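PDB 3OP7: aminotransferase class I and II from Streptococcus suis 89/1591, which probably transfers amino groups between amino acids and 2-oxo acids with pyridoxal 5'-phosphate as cofactor, its exact substrates being undefined. Local coordinates for residues L57-I62 and M252-V257; S65-K70 and V262-L267. One frame throughout, in Å; residues are numbered along the deposited sequence.

How the interactions relate
From the N terminus the chain first passes through the loop 57-62 and then, after two residues, through the start of helix 66-73. It next builds the eight-stranded mixed sheet before returning in the loop 252-257, which closes interaction 1, and in helix 257-268, which closes interaction 2. The segments therefore alternate along the sequence, and the two long loops cross instead of nesting. Their centres lie about 14 Å apart, and Trp61 CH2 packs on Pro66 CD at 3.5 Å. Interaction 1 ties two loops together beside the second subunit, whereas interaction 2 joins the helices that follow those loops.

Interaction 1: L57-I62 and M252-V257; sequences LNYGWI and MICAGV. With EDO (1,2-ethanediol), chain H; SO4 (sulfate ion), chain C; SO4 (sulfate ion), chain D.
The edge of the Tyr59 ring rests against the thiol of Cys254 where loop 57-62 meets loop 252-257, at the dimer interface of this fold-type I PLP-dependent aminotransferase. Tyr59 CD1 lies 3.7 Å from Cys254 SG, and the sulfur sits in the ring plane, 90° off the normal through the centroid. The small, polarisable sulfur suits a place between the ring edge and Tyr59 O, 3.4 Å from SG. Cys254 SG stands between its own backbone N and carbonyl carbon (chi1 55°), which turns it toward the tyrosine. Ile253 meets the same side of the tyrosine obliquely, CG2 at CD1 (3.8 Å) and CD1 at CE1. The far end of the tyrosine crosses the interface: its OH hydrogen-bonds to the PLP-lysine side chain of the second subunit, consistent with this packing positioning a tyrosine that reaches the neighbouring active site.

Val257 divides its two methyls between two hollows. CG1 lies against Leu57 CD2 at 3.9 Å, while CG2 enters the turn between Asn58 O and Gly60 CA. Gly60 suits the turn: its positive phi favours glycine, and its bare CA lets the Val257 methyl come close. On the other flank Ile62 CG2 lies beyond the oxygen of Ile253, which points toward it, and Cys254 CB comes 3.6 Å from Ile62 O.

Water links Tyr59 O to Ala255 O from two sites too close to be filled together, probably one water in alternative positions; another accepts from Ala255 N and donates to Ile62 O. On the outer side Asn58 ND2 spreads its two hydrogens between two sulfates, both probably from the crystallisation liquor, donating to O4 of the chain C sulfate at 3.0 Å and to O2 of the chain D sulfate at 2.9 Å.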
loop_
_atom_site.group_PDB
_atom_site.type_symbol
_atom_site.label_atom_id
_atom_site.label_comp_id
_atom_site.label_asym_id
_atom_site.label_seq_id
_atom_site.Cartn_x
_atom_site.Cartn_y
_atom_site.Cartn_z
ATOM N N LEU A 57 -4.607 8.638 -16.262
ATOM C CA LEU A 57 -4.540 8.078 -14.905
ATOM C C LEU A 57 -4.401 6.536 -15.107
ATOM O O LEU A 57 -5.178 5.706 -14.583
ATOM C CB LEU A 57 -5.780 8.491 -14.113
ATOM C CG LEU A 57 -5.929 10.000 -13.902
ATOM C CD1 LEU A 57 -7.321 10.330 -13.309
ATOM C CD2 LEU A 57 -4.786 10.500 -13.008
ATOM N N ASN A 58 -3.368 6.169 -15.862
ATOM C CA ASN A 58 -2.912 4.786 -15.935
ATOM C C ASN A 58 -1.980 4.463 -14.779
ATOM O O ASN A 58 -1.996 5.195 -13.774
ATOM C CB ASN A 58 -2.326 4.482 -17.331
ATOM C CG ASN A 58 -1.132 5.401 -17.696
ATOM O OD1 ASN A 58 -0.458 5.917 -16.845
ATOM N ND2 ASN A 58 -0.895 5.554 -19.053
ATOM N N TYR A 59 -1.207 3.385 -14.823
ATOM C CA TYR A 59 -0.290 3.082 -13.729
ATOM C C TYR A 59 0.875 4.098 -13.610
ATOM O O TYR A 59 1.484 4.211 -12.567
ATOM C CB TYR A 59 0.203 1.636 -13.777
ATOM C CG TYR A 59 -0.876 0.659 -13.339
ATOM C CD1 TYR A 59 -1.102 0.395 -11.973
ATOM C CD2 TYR A 59 -1.698 0.038 -14.255
ATOM C CE1 TYR A 59 -2.118 -0.504 -11.596
ATOM C CE2 TYR A 59 -2.702 -0.820 -13.857
ATOM C CZ TYR A 59 -2.872 -1.087 -12.483
ATOM O OH TYR A 59 -3.869 -1.982 -12.081
ATOM N N GLY A 60 1.134 4.845 -14.676
ATOM C CA GLY A 60 2.045 5.981 -14.603
ATOM C C GLY A 60 3.475 5.540 -14.402
ATOM O O GLY A 60 3.919 4.553 -14.971
ATOM N N TRP A 61 4.196 6.281 -13.580
ATOM C CA TRP A 61 5.569 5.984 -13.252
ATOM C C TRP A 61 5.594 4.914 -12.156
ATOM O O TRP A 61 5.397 5.186 -10.960
ATOM C CB TRP A 61 6.291 7.219 -12.732
ATOM C CG TRP A 61 6.435 8.319 -13.736
ATOM C CD1 TRP A 61 5.736 9.485 -13.789
ATOM C CD2 TRP A 61 7.359 8.352 -14.820
ATOM N NE1 TRP A 61 6.183 10.257 -14.832
ATOM C CE2 TRP A 61 7.157 9.576 -15.500
ATOM C CE3 TRP A 61 8.313 7.451 -15.304
ATOM C CZ2 TRP A 61 7.892 9.933 -16.615
ATOM C CZ3 TRP A 61 9.054 7.818 -16.430
ATOM C CH2 TRP A 61 8.827 9.039 -17.054
ATOM N N ILE A 62 5.910 3.710 -12.556
ATOM C CA ILE A 62 5.852 2.572 -11.670
ATOM C C ILE A 62 6.753 2.810 -10.474
ATOM O O ILE A 62 6.368 2.520 -9.321
ATOM C CB ILE A 62 6.163 1.247 -12.456
ATOM C CG1 ILE A 62 5.072 0.972 -13.484
ATOM C CG2 ILE A 62 6.375 0.086 -11.502
ATOM C CD1 ILE A 62 3.669 0.594 -12.906
HETATM N N MSE A 252 1.621 -2.754 -3.485
HETATM C CA MSE A 252 1.190 -1.467 -3.959
HETATM C C MSE A 252 1.012 -1.351 -5.491
HETATM O O MSE A 252 0.161 -0.597 -5.922
HETATM C CB MSE A 252 2.124 -0.385 -3.446
HETATM C CG MSE A 252 3.496 -0.539 -3.929
HETATM SE SE MSE A 252 4.798 0.737 -3.412
HETATM C CE MSE A 252 5.102 -0.212 -1.727
ATOM N N ILE A 253 1.812 -2.106 -6.250
ATOM C CA ILE A 253 2.148 -1.858 -7.702
ATOM C C ILE A 253 2.926 -0.541 -7.894
ATOM O O ILE A 253 4.071 -0.541 -8.397
ATOM C CB ILE A 253 0.946 -1.937 -8.668
ATOM C CG1 ILE A 253 0.235 -3.285 -8.527
ATOM C CG2 ILE A 253 1.451 -1.700 -10.141
ATOM C CD1 ILE A 253 -0.966 -3.466 -9.423
ATOM N N CYS A 254 2.276 0.552 -7.529
ATOM C CA CYS A 254 2.832 1.877 -7.614
ATOM C C CYS A 254 1.993 2.826 -6.750
ATOM O O CYS A 254 0.892 2.506 -6.270
ATOM C CB CYS A 254 2.818 2.345 -9.092
ATOM S SG CYS A 254 1.260 2.252 -9.806
ATOM N N ALA A 255 2.516 4.023 -6.599
ATOM C CA ALA A 255 1.791 5.078 -5.964
ATOM C C ALA A 255 1.049 5.868 -7.004
ATOM O O ALA A 255 1.138 5.554 -8.224
ATOM C CB ALA A 255 2.794 5.982 -5.243
ATOM N N GLY A 256 0.271 6.873 -6.593
ATOM C CA GLY A 256 -0.660 7.497 -7.560
ATOM C C GLY A 256 -0.028 8.502 -8.522
ATOM O O GLY A 256 0.997 9.085 -8.225
ATOM N N VAL A 257 -0.666 8.686 -9.679
ATOM C CA VAL A 257 -0.237 9.670 -10.680
ATOM C C VAL A 257 -0.223 11.126 -10.130
ATOM O O VAL A 257 0.773 11.808 -10.249
ATOM C CB VAL A 257 -1.118 9.580 -11.948
ATOM C CG1 VAL A 257 -0.868 10.695 -12.968
ATOM C CG2 VAL A 257 -0.836 8.238 -12.621
HETATM C C1 EDO H . 6.687 3.744 -16.338
HETATM O O1 EDO H . 7.229 3.078 -15.214
HETATM C C2 EDO H . 7.729 3.760 -17.457
HETATM O O2 EDO H . 9.047 3.821 -16.912
HETATM S S SO4 C . -3.428 3.415 -21.211
HETATM O O1 SO4 C . -4.010 3.703 -22.507
HETATM O O2 SO4 C . -4.298 2.595 -20.355
HETATM O O3 SO4 C . -2.105 2.868 -21.166
HETATM O O4 SO4 C . -3.291 4.758 -20.726
HETATM S S SO4 D . 1.635 8.220 -20.412
HETATM O O1 SO4 D . 0.669 8.081 -21.545
HETATM O O2 SO4 D . 1.576 6.963 -19.618
HETATM O O3 SO4 D . 2.995 8.272 -20.995
HETATM O O4 SO4 D . 1.276 9.431 -19.597
HETATM O O HOH W 1 0.132 5.502 -10.671
HETATM O O HOH W 2 2.229 6.500 -10.823
HETATM O O HOH W 3 5.105 4.644 -7.635
#

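Interaction 2: S65-K70 and V262-L267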
loop_
_atom_site.group_PDB
_atom_site.type_symbol
_atom_site.label_atom_id
_atom_site.label_comp_id
_atom_site.label_asym_id
_atom_site.label_seq_id
_atom_site.Cartn_x
_atom_site.Cartn_y
_atom_site.Cartn_z
ATOM N N SER A 65 8.546 9.164 -10.730
ATOM C CA SER A 65 8.966 9.927 -11.872
ATOM C C SER A 65 10.457 10.191 -11.828
ATOM O O SER A 65 11.090 10.137 -10.742
ATOM C CB SER A 65 8.227 11.268 -11.912
ATOM O OG SER A 65 8.466 12.035 -10.752
ATOM N N PRO A 66 11.035 10.525 -12.977
ATOM C CA PRO A 66 12.465 10.852 -12.971
ATOM C C PRO A 66 12.768 12.060 -12.090
ATOM O O PRO A 66 13.827 12.119 -11.423
ATOM C CB PRO A 66 12.743 11.119 -14.454
ATOM C CG PRO A 66 11.743 10.261 -15.167
ATOM C CD PRO A 66 10.516 10.362 -14.348
ATOM N N ALA A 67 11.853 13.020 -12.057
ATOM C CA ALA A 67 12.045 14.218 -11.210
ATOM C C ALA A 67 11.981 13.838 -9.724
ATOM O O ALA A 67 12.768 14.308 -8.926
ATOM C CB ALA A 67 10.989 15.296 -11.531
ATOM N N PHE A 68 11.029 12.973 -9.377
ATOM C CA PHE A 68 10.939 12.429 -8.008
ATOM C C PHE A 68 12.244 11.733 -7.600
ATOM O O PHE A 68 12.844 12.037 -6.572
ATOM C CB PHE A 68 9.761 11.461 -7.898
ATOM C CG PHE A 68 9.675 10.784 -6.586
ATOM C CD1 PHE A 68 9.057 11.411 -5.521
ATOM C CD2 PHE A 68 10.185 9.503 -6.417
ATOM C CE1 PHE A 68 8.961 10.764 -4.281
ATOM C CE2 PHE A 68 10.121 8.836 -5.137
ATOM C CZ PHE A 68 9.503 9.479 -4.080
ATOM N N LYS A 69 12.712 10.810 -8.443
ATOM C CA LYS A 69 13.928 10.076 -8.111
ATOM C C LYS A 69 15.119 10.979 -7.990
ATOM O O LYS A 69 15.902 10.826 -7.054
ATOM C CB LYS A 69 14.220 8.940 -9.115
ATOM C CG LYS A 69 13.239 7.822 -9.080
ATOM C CD LYS A 69 13.744 6.757 -10.084
ATOM C CE LYS A 69 12.892 5.549 -10.070
ATOM N NZ LYS A 69 13.493 4.430 -10.933
ATOM N N LYS A 70 15.280 11.911 -8.914
ATOM C CA LYS A 70 16.418 12.851 -8.840
ATOM C C LYS A 70 16.344 13.743 -7.597
ATOM O O LYS A 70 17.336 13.861 -6.880
ATOM C CB LYS A 70 16.477 13.746 -10.066
ATOM C CG LYS A 70 17.680 14.696 -10.134
ATOM C CD LYS A 70 18.983 13.927 -10.220
ATOM C CE LYS A 70 20.162 14.831 -10.469
ATOM N NZ LYS A 70 21.465 14.079 -10.534
ATOM N N VAL A 262 2.356 15.895 -7.274
ATOM C CA VAL A 262 2.476 16.779 -6.106
ATOM C C VAL A 262 3.825 16.559 -5.442
ATOM O O VAL A 262 4.480 17.531 -5.045
ATOM C CB VAL A 262 1.331 16.592 -5.080
ATOM C CG1 VAL A 262 1.558 17.450 -3.822
ATOM C CG2 VAL A 262 -0.036 16.894 -5.751
ATOM N N ALA A 263 4.273 15.306 -5.376
ATOM C CA ALA A 263 5.572 15.026 -4.723
ATOM C C ALA A 263 6.704 15.736 -5.485
ATOM O O ALA A 263 7.598 16.250 -4.866
ATOM C CB ALA A 263 5.844 13.505 -4.657
ATOM N N GLN A 264 6.647 15.724 -6.826
ATOM C CA GLN A 264 7.678 16.374 -7.647
ATOM C C GLN A 264 7.753 17.876 -7.250
ATOM O O GLN A 264 8.821 18.450 -7.068
ATOM C CB GLN A 264 7.335 16.284 -9.130
ATOM C CG GLN A 264 7.478 14.901 -9.772
ATOM C CD GLN A 264 7.123 14.909 -11.244
ATOM O OE1 GLN A 264 7.611 15.744 -12.019
ATOM N NE2 GLN A 264 6.251 14.018 -11.629
ATOM N N LEU A 265 6.582 18.507 -7.221
ATOM C CA LEU A 265 6.473 19.927 -6.835
ATOM C C LEU A 265 6.991 20.193 -5.415
ATOM O O LEU A 265 7.781 21.142 -5.197
ATOM C CB LEU A 265 5.023 20.381 -6.987
ATOM C CG LEU A 265 4.709 21.841 -6.652
ATOM C CD1 LEU A 265 5.546 22.818 -7.507
ATOM C CD2 LEU A 265 3.206 22.068 -6.878
ATOM N N ALA A 266 6.564 19.398 -4.434
ATOM C CA ALA A 266 7.010 19.565 -3.055
ATOM C C ALA A 266 8.509 19.383 -2.923
ATOM O O ALA A 266 9.202 20.200 -2.280
ATOM C CB ALA A 266 6.268 18.595 -2.102
ATOM N N LEU A 267 9.055 18.359 -3.550
ATOM C CA LEU A 267 10.506 18.118 -3.452
ATOM C C LEU A 267 11.347 19.198 -4.137
ATOM O O LEU A 267 12.439 19.551 -3.662
ATOM C CB LEU A 267 10.818 16.735 -4.047
ATOM C CG LEU A 267 10.438 15.640 -3.086
ATOM C CD1 LEU A 267 10.274 14.319 -3.825
ATOM C CD2 LEU A 267 11.438 15.487 -1.946
#
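Phe68 and Gln264 mark the closest backbone approach between helix 66-70 and helix 262-267, with their CA atoms 5.1 Å apart. The segment axes come within 8.8 Å and cross at 39°, both running in broadly the same direction. Small residues suit this closeness: Ala67 and Ala263 direct only a methyl at the partner helix. The Phe68 ring leans obliquely into the groove between the helices, its CD1 lying 3.6 Å from Leu267 CD1 and 3.9 Å from Ala263 CB. Its CG is anti to the backbone N (chi1 175°), which carries the ring off to one flank, where Ile84 and Gln86 of strand 84-87 also meet it.

Ser65 is the N-cap of the first helix, and its OG accepts from Phe68 N at 3.1 Å with an N-H...O angle of 156°. Serine suits this place because its short hydroxyl can curl back over the first turn. The same OG is hydrogen-bonded to Asp260 OD1, while Gln264 NE2 donates to Asp260 OD2, so one carboxylate of helix 257-268 holds both side chains. Gln264 lies extended across the helix start: its CG passes 3.2 Å from Ser65 OG, and the amide then rests beside Ser65 CB and Ala67 CB, the latter 3.4 Å from Gln264 OE1.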